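Local structure of transmembrane beta-barrels (Synthetic construct, 6X9Z) at residues Ser47-Leu52 / Asn77-Ile82; Val70-Glu75 / Pro84-Gly89. The protein is a de novo designed protein with no natural function, which folds into a closed eight-stranded antiparallel barrel meant to span a membrane. One frame throughout, in Å; residues are numbered along the deposited sequence.

Contact 1: residues Ser47-Leu52 / Asn77-Ile82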
loop_
_atom_site.group_PDB
_atom_site.type_symbol
_atom_site.label_atom_id
_atom_site.label_comp_id
_atom_site.label_asym_id
_atom_site.label_seq_id
_atom_site.Cartn_x
_atom_site.Cartn_y
_atom_site.Cartn_z
ATOM N N SER A 47 15.952 -8.074 6.397
ATOM C CA SER A 47 17.230 -7.691 6.977
ATOM C C SER A 47 17.104 -7.371 8.462
ATOM O O SER A 47 17.978 -6.697 9.020
ATOM C CB SER A 47 17.827 -6.503 6.219
ATOM O OG SER A 47 17.043 -5.336 6.387
ATOM N N SER A 48 16.036 -7.854 9.107
ATOM C CA SER A 48 15.752 -7.623 10.526
ATOM C C SER A 48 15.569 -6.128 10.802
ATOM O O SER A 48 16.401 -5.450 11.413
ATOM C CB SER A 48 16.837 -8.236 11.422
ATOM O OG SER A 48 16.435 -9.519 11.865
ATOM N N LEU A 49 14.421 -5.640 10.329
ATOM C CA LEU A 49 14.101 -4.217 10.385
ATOM C C LEU A 49 12.580 -4.108 10.266
ATOM O O LEU A 49 12.035 -4.278 9.172
ATOM C CB LEU A 49 14.810 -3.459 9.274
ATOM C CG LEU A 49 14.551 -1.956 9.145
ATOM C CD1 LEU A 49 15.219 -1.210 10.283
ATOM C CD2 LEU A 49 15.044 -1.432 7.805
ATOM N N ASN A 50 11.917 -3.871 11.392
ATOM C CA ASN A 50 10.491 -3.583 11.417
ATOM C C ASN A 50 10.271 -2.088 11.228
ATOM O O ASN A 50 11.123 -1.270 11.582
ATOM C CB ASN A 50 9.861 -4.030 12.738
ATOM C CG ASN A 50 9.849 -5.537 12.908
ATOM O OD1 ASN A 50 9.625 -6.281 11.954
ATOM N ND2 ASN A 50 10.076 -5.994 14.134
ATOM N N PHE A 51 9.113 -1.732 10.676
ATOM C CA PHE A 51 8.811 -0.323 10.475
ATOM C C PHE A 51 7.309 -0.095 10.528
ATOM O O PHE A 51 6.520 -0.930 10.079
ATOM C CB PHE A 51 9.365 0.194 9.143
ATOM C CG PHE A 51 8.750 -0.453 7.941
ATOM C CD1 PHE A 51 7.624 0.088 7.340
ATOM C CD2 PHE A 51 9.299 -1.604 7.406
ATOM C CE1 PHE A 51 7.057 -0.508 6.233
ATOM C CE2 PHE A 51 8.738 -2.204 6.296
ATOM C CZ PHE A 51 7.616 -1.656 5.708
ATOM N N LEU A 52 6.933 1.054 11.077
ATOM C CA LEU A 52 5.558 1.532 11.076
ATOM C C LEU A 52 5.413 2.533 9.937
ATOM O O LEU A 52 6.160 3.517 9.871
ATOM C CB LEU A 52 5.211 2.172 12.421
ATOM C CG LEU A 52 3.752 2.259 12.867
ATOM C CD1 LEU A 52 3.689 2.494 14.369
ATOM C CD2 LEU A 52 3.017 3.364 12.132
ATOM N N ASN A 77 11.238 3.383 11.017
ATOM C CA ASN A 77 11.978 2.135 11.128
ATOM C C ASN A 77 12.382 1.862 12.572
ATOM O O ASN A 77 12.388 2.749 13.429
ATOM C CB ASN A 77 13.235 2.172 10.261
ATOM C CG ASN A 77 12.958 2.619 8.844
ATOM O OD1 ASN A 77 13.389 3.696 8.430
ATOM N ND2 ASN A 77 12.245 1.792 8.087
ATOM N N THR A 78 12.751 0.609 12.829
ATOM C CA THR A 78 13.225 0.218 14.148
ATOM C C THR A 78 14.697 0.548 14.365
ATOM O O THR A 78 15.247 0.196 15.414
ATOM C CB THR A 78 12.979 -1.277 14.375
ATOM O OG1 THR A 78 13.337 -1.623 15.719
ATOM C CG2 THR A 78 13.797 -2.111 13.410
ATOM N N ASP A 79 15.343 1.205 13.401
ATOM C CA ASP A 79 16.665 1.785 13.583
ATOM C C ASP A 79 16.600 3.238 14.033
ATOM O O ASP A 79 17.606 3.952 13.937
ATOM C CB ASP A 79 17.475 1.677 12.289
ATOM C CG ASP A 79 17.867 0.251 11.968
ATOM O OD1 ASP A 79 17.500 -0.652 12.748
ATOM O OD2 ASP A 79 18.544 0.031 10.939
ATOM N N ASN A 80 15.436 3.684 14.518
ATOM C CA ASN A 80 15.200 5.077 14.897
ATOM C C ASN A 80 15.350 6.011 13.700
ATOM O O ASN A 80 15.655 7.196 13.856
ATOM C CB ASN A 80 16.119 5.514 16.043
ATOM N N THR A 81 15.132 5.480 12.502
ATOM C CA THR A 81 15.250 6.232 11.263
ATOM C C THR A 81 13.866 6.454 10.668
ATOM O O THR A 81 12.997 5.581 10.752
ATOM C CB THR A 81 16.143 5.490 10.262
ATOM O OG1 THR A 81 17.398 5.181 10.881
ATOM C CG2 THR A 81 16.398 6.343 9.032
ATOM N N ILE A 82 13.660 7.633 10.084
ATOM C CA ILE A 82 12.416 7.985 9.404
ATOM C C ILE A 82 12.755 8.261 7.946
ATOM O O ILE A 82 13.562 9.152 7.650
ATOM C CB ILE A 82 11.732 9.204 10.043
ATOM C CG1 ILE A 82 11.834 9.148 11.569
ATOM C CG2 ILE A 82 10.277 9.288 9.609
ATOM C CD1 ILE A 82 11.172 7.943 12.186
#
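L49 turns its CG anti to the backbone N (chi1 178°), which carries the CD1 methyl across to the turn at N77-N80, while D79 folds its own CG back beside its backbone N to meet it. The methyl lies over the flat face of the carboxylate, CD1 of L49 being 3.4 Å from OD1 of D79 and about as far from CG and OD2. The same CD1 is also 3.6 Å from CG2 of T78 and 3.9 Å from CB of N77, so that one methyl touches three successive residues, N77, T78 and D79.

Next along, T78 lays its CG2 against the N50 backbone, 3.3 Å from N50 N. T78 N donates to N50 O at 2.8 Å, but the bond is bent (128° at the hydrogen) and weak. F51 and N77 form an antiparallel non-hydrogen-bonded pair, after which segment 77-82 leaves the sheet in a type I turn, N77 to N80, spanned by a weak bond from N80 N to N77 O; N77 N to T81 O, at 2.8 Å, closes the loop round it.

On its other flank, strand 49-59 starts from a G1 bulge, S48 and L49 both facing N45, and F51 bonds through its backbone to G43 of strand 36-45. N50 packs on Y42 and W44 of that strand, while the F51 ring reaches E75 on strand 66-77 and D23 and V25 on strand 22-31.

Contact 2: residues Val70-Glu75 / Pro84-Gly89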
loop_
_atom_site.group_PDB
_atom_site.type_symbol
_atom_site.label_atom_id
_atom_site.label_comp_id
_atom_site.label_asym_id
_atom_site.label_seq_id
_atom_site.Cartn_x
_atom_site.Cartn_y
_atom_site.Cartn_z
ATOM N N VAL A 70 -2.004 6.357 -6.351
ATOM C CA VAL A 70 -0.656 6.815 -6.045
ATOM C C VAL A 70 -0.658 7.218 -4.579
ATOM O O VAL A 70 -1.663 7.726 -4.070
ATOM C CB VAL A 70 -0.210 7.979 -6.961
ATOM C CG1 VAL A 70 -1.133 9.176 -6.812
ATOM C CG2 VAL A 70 1.249 8.371 -6.695
ATOM N N LYS A 71 0.437 6.937 -3.883
ATOM C CA LYS A 71 0.470 7.199 -2.455
ATOM C C LYS A 71 1.885 7.560 -2.048
ATOM O O LYS A 71 2.857 7.217 -2.725
ATOM C CB LYS A 71 -0.031 5.997 -1.648
ATOM C CG LYS A 71 0.944 4.839 -1.577
ATOM C CD LYS A 71 0.371 3.700 -0.750
ATOM C CE LYS A 71 1.403 2.599 -0.548
ATOM N NZ LYS A 71 0.845 1.423 0.171
ATOM N N ALA A 72 1.983 8.273 -0.930
ATOM C CA ALA A 72 3.265 8.609 -0.337
ATOM C C ALA A 72 3.093 8.650 1.172
ATOM O O ALA A 72 2.002 8.919 1.679
ATOM C CB ALA A 72 3.808 9.947 -0.857
ATOM N N GLY A 73 4.181 8.372 1.881
ATOM C CA GLY A 73 4.155 8.406 3.328
ATOM C C GLY A 73 5.539 8.314 3.936
ATOM O O GLY A 73 6.526 8.729 3.319
ATOM N N PHE A 74 5.623 7.764 5.144
ATOM C CA PHE A 74 6.891 7.628 5.842
ATOM C C PHE A 74 6.929 6.289 6.561
ATOM O O PHE A 74 5.903 5.788 7.030
ATOM C CB PHE A 74 7.107 8.771 6.842
ATOM C CG PHE A 74 7.138 10.129 6.206
ATOM C CD1 PHE A 74 8.323 10.653 5.725
ATOM C CD2 PHE A 74 5.981 10.879 6.084
ATOM C CE1 PHE A 74 8.357 11.902 5.137
ATOM C CE2 PHE A 74 6.007 12.128 5.494
ATOM C CZ PHE A 74 7.198 12.639 5.022
ATOM N N GLU A 75 8.123 5.710 6.630
ATOM C CA GLU A 75 8.356 4.450 7.327
ATOM C C GLU A 75 9.195 4.737 8.563
ATOM O O GLU A 75 10.378 5.076 8.454
ATOM C CB GLU A 75 9.040 3.435 6.416
ATOM C CG GLU A 75 8.163 2.976 5.265
ATOM C CD GLU A 75 8.844 1.967 4.370
ATOM O OE1 GLU A 75 10.018 1.631 4.634
ATOM O OE2 GLU A 75 8.203 1.508 3.402
ATOM N N PRO A 84 11.186 8.741 3.810
ATOM C CA PRO A 84 10.001 8.946 2.974
ATOM C C PRO A 84 9.877 7.871 1.906
ATOM O O PRO A 84 10.871 7.400 1.346
ATOM C CB PRO A 84 10.250 10.324 2.348
ATOM C CG PRO A 84 11.739 10.417 2.262
ATOM C CD PRO A 84 12.294 9.637 3.434
ATOM N N THR A 85 8.636 7.473 1.633
ATOM C CA THR A 85 8.349 6.460 0.629
ATOM C C THR A 85 7.147 6.894 -0.194
ATOM O O THR A 85 6.201 7.479 0.340
ATOM C CB THR A 85 8.061 5.088 1.259
ATOM O OG1 THR A 85 6.860 5.159 2.034
ATOM C CG2 THR A 85 9.211 4.644 2.151
ATOM N N ALA A 86 7.187 6.610 -1.492
ATOM C CA ALA A 86 6.041 6.821 -2.360
ATOM C C ALA A 86 5.735 5.530 -3.105
ATOM O O ALA A 86 6.582 4.641 -3.228
ATOM C CB ALA A 86 6.274 7.968 -3.352
ATOM N N GLY A 87 4.504 5.433 -3.598
ATOM C CA GLY A 87 4.072 4.242 -4.302
ATOM C C GLY A 87 3.144 4.586 -5.446
ATOM O O GLY A 87 2.530 5.657 -5.481
ATOM N N ALA A 88 3.061 3.656 -6.393
ATOM C CA ALA A 88 2.149 3.776 -7.526
ATOM C C ALA A 88 1.659 2.374 -7.852
ATOM O O ALA A 88 2.462 1.504 -8.208
ATOM C CB ALA A 88 2.834 4.413 -8.732
ATOM N N GLY A 89 0.359 2.148 -7.721
ATOM C CA GLY A 89 -0.151 0.812 -7.934
ATOM C C GLY A 89 -1.596 0.764 -8.375
ATOM O O GLY A 89 -2.166 1.774 -8.797
#
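Strands 70-75 and 84-89 run antiparallel at 163°, with K71-G87 and G73-T85 as hydrogen-bonded pairs and V70-A88, A72-A86 and F74-P84 as non-hydrogen-bonded ones. The four bonds are fairly straight; the shortest runs from G87 N to K71 O at 2.6 Å. K71 N donates to G87 O from above the G87 carbonyl plane, whereas T85 O points almost straight at G73 N. On the face bearing V70, A72 and F74, the A72 and A86 methyls meet (CB to CB 4.0 Å), and the F74 ring crosses P84 obliquely, CE1 lying 3.7 Å from P84 CB.

This is the hairpin of strands 66-77 and 82-93 in the barrel wall; that apolar face lies on the surface, probably toward lipid, and the other carries K71 and T85. There K71 passes its CG over G87, 4.1 Å from G87 N, where a CB would sit tightly against it; its extended chain takes NZ to a salt bridge with D39. T85 puts OG1 between its backbone N and carbonyl carbon (chi1 65°), which sends CG2 over the E75 carboxylate face, 3.5 Å from E75 CD. An alanine in place of E75 would probably leave the T85 methyl without this cover and open a gap beside it. OE2 of E75 also lies close to OE1 of E53, so one of the two acids may be protonated.

How the contacts relate
Both contacts are surface contacts and both draw on strand 66-77, but they sit at different heights in the barrel: contact 1 lies at one end, about 17 Å from the chain centre, contact 2 nearer the middle, about 8 Å away. Contact 1 sets a turn against strand 49-59, with one weak cross-bond and mostly side-chain packing; contact 2 is regular sheet, held by four backbone bonds. Each lays a methyl over a carboxylate, L49 on D79 and T85 on E75, one at an exposed turn and the other between a buried threonine and a partly exposed glutamate. They touch where F51 CE1 comes 3.6 Å from E75 CD and, more loosely, where I82 meets F74.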